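PDB 3R4R: hypothetical fimbrial assembly protein from Parabacteroides distasonis, which probably forms part of the tip of fimbriae, the cell-surface filaments that mediate adhesion and biofilm formation. Local coordinates for residues A[219-222]-A[228-231]. Sequence-based numbering, arbitrary orientation.
Sequences LAYP and TFYT. With EDO (1,2-ethanediol), chain F; SO4 (sulfate ion), chain C.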
loop_
_atom_site.group_PDB
_atom_site.type_symbol
_atom_site.label_atom_id
_atom_site.label_comp_id
_atom_site.label_asym_id
_atom_site.label_seq_id
_atom_site.Cartn_x
_atom_site.Cartn_y
_atom_site.Cartn_z
ATOM N N LEU A 219 -2.131 -3.111 -15.441
ATOM C CA LEU A 219 -2.730 -1.856 -14.986
ATOM C C LEU A 219 -2.513 -0.812 -16.047
ATOM O O LEU A 219 -1.376 -0.424 -16.316
ATOM C CB LEU A 219 -2.168 -1.401 -13.628
ATOM C CG LEU A 219 -2.729 -0.103 -13.000
ATOM C CD1 LEU A 219 -4.225 -0.216 -12.698
ATOM C CD2 LEU A 219 -1.987 0.214 -11.731
ATOM N N ALA A 220 -3.598 -0.370 -16.674
ATOM C CA ALA A 220 -3.516 0.601 -17.753
ATOM C C ALA A 220 -3.038 1.924 -17.264
ATOM O O ALA A 220 -3.416 2.355 -16.170
ATOM C CB ALA A 220 -4.873 0.771 -18.408
ATOM N N TYR A 221 -2.205 2.583 -18.079
ATOM C CA TYR A 221 -1.763 3.949 -17.839
ATOM C C TYR A 221 -2.926 4.879 -18.169
ATOM O O TYR A 221 -3.446 4.787 -19.279
ATOM C CB TYR A 221 -0.513 4.256 -18.652
ATOM C CG TYR A 221 0.024 5.657 -18.506
ATOM C CD1 TYR A 221 0.532 6.107 -17.288
ATOM C CD2 TYR A 221 0.149 6.495 -19.615
ATOM C CE1 TYR A 221 1.039 7.399 -17.153
ATOM C CE2 TYR A 221 0.720 7.760 -19.504
ATOM C CZ TYR A 221 1.185 8.201 -18.273
ATOM O OH TYR A 221 1.752 9.452 -18.150
ATOM N N PRO A 222 -3.405 5.722 -17.221
ATOM C CA PRO A 222 -4.580 6.561 -17.508
ATOM C C PRO A 222 -4.423 7.411 -18.775
ATOM O O PRO A 222 -3.324 7.753 -19.180
ATOM C CB PRO A 222 -4.676 7.454 -16.270
ATOM C CG PRO A 222 -4.090 6.625 -15.181
ATOM C CD PRO A 222 -2.939 5.923 -15.832
ATOM N N THR A 228 2.575 11.641 -11.781
ATOM C CA THR A 228 2.652 10.824 -10.568
ATOM C C THR A 228 1.658 9.657 -10.755
ATOM O O THR A 228 0.471 9.871 -11.003
ATOM C CB THR A 228 2.410 11.638 -9.266
ATOM O OG1 THR A 228 3.462 12.606 -9.084
ATOM C CG2 THR A 228 2.315 10.727 -8.005
ATOM N N PHE A 229 2.151 8.429 -10.657
ATOM C CA PHE A 229 1.318 7.246 -10.854
ATOM C C PHE A 229 1.754 6.136 -9.853
ATOM O O PHE A 229 2.775 6.295 -9.159
ATOM C CB PHE A 229 1.392 6.776 -12.329
ATOM C CG PHE A 229 2.782 6.652 -12.880
ATOM C CD1 PHE A 229 3.418 7.752 -13.452
ATOM C CD2 PHE A 229 3.437 5.429 -12.881
ATOM C CE1 PHE A 229 4.722 7.644 -13.952
ATOM C CE2 PHE A 229 4.731 5.312 -13.397
ATOM C CZ PHE A 229 5.376 6.432 -13.906
ATOM N N TYR A 230 0.934 5.056 -9.742
ATOM C CA TYR A 230 1.113 3.969 -8.781
ATOM C C TYR A 230 1.073 2.590 -9.416
ATOM O O TYR A 230 0.530 2.415 -10.500
ATOM C CB TYR A 230 0.005 4.008 -7.707
ATOM C CG TYR A 230 -0.263 5.365 -7.105
ATOM C CD1 TYR A 230 0.546 5.874 -6.091
ATOM C CD2 TYR A 230 -1.310 6.159 -7.567
ATOM C CE1 TYR A 230 0.355 7.163 -5.593
ATOM C CE2 TYR A 230 -1.503 7.456 -7.083
ATOM C CZ TYR A 230 -0.674 7.948 -6.087
ATOM O OH TYR A 230 -0.914 9.176 -5.543
ATOM N N THR A 231 1.602 1.599 -8.688
ATOM C CA THR A 231 1.635 0.186 -9.062
ATOM C C THR A 231 1.843 -0.691 -7.819
ATOM O O THR A 231 2.492 -0.267 -6.850
ATOM C CB THR A 231 2.736 -0.097 -10.113
ATOM O OG1 THR A 231 2.742 -1.488 -10.421
ATOM C CG2 THR A 231 4.136 0.306 -9.644
HETATM C C1 EDO F . -1.944 4.060 -12.623
HETATM O O1 EDO F . -3.257 3.480 -12.544
HETATM C C2 EDO F . -1.987 5.526 -12.204
HETATM O O2 EDO F . -1.814 5.689 -10.795
HETATM S S SO4 C . -0.071 14.775 -12.346
HETATM O O1 SO4 C . -1.150 13.818 -12.051
HETATM O O2 SO4 C . -0.539 16.147 -12.059
HETATM O O3 SO4 C . 1.094 14.467 -11.477
HETATM O O4 SO4 C . 0.294 14.698 -13.749
#
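Leu-219 lays its CD2 methyl against the backbone of the facing strand, 3.6 Å from Tyr-230 O and close to Thr-231 CA. With CG anti to the backbone N (chi1 -179°), the CD2 branch reaches that carbonyl. The second touch is aromatic: Tyr-221 CE1 meets Phe-229 CD1 at 4.4 Å, the Phe atom lying at the edge of the tyrosine ring, near its plane. Both side chains also touch Val-194 of strand 191-202, and Tyr-221 OH is hydrogen-bonded to Pro-226 O in the connecting loop. A 1,2-ethanediol, probably from the crystallisation liquor, lies between the segments, beside Pro-222. Its O2 accepts a hydrogen bond from Tyr-230 N (3.0 Å), and the diol is also hydrogen-bonded to Pro-136 O. Leu-219 CD2 lies 3.6 Å from its O1, and Pro-222 packs on its carbons. Here, in the transthyretin-like C-terminal domain, the chain crosses from one sheet of the beta-sandwich to the other: Leu-219 pairs with Leu-197, whereas Phe-229 and Thr-231 pair with Ile-172 and Ala-170 of strand 161-179. No hydrogen bond joins 219-222 directly to 228-231. Thr-228 N makes a weak hydrogen bond to O3 of a sulfate, probably also from the liquor, to which Val-227 N is hydrogen-bonded too.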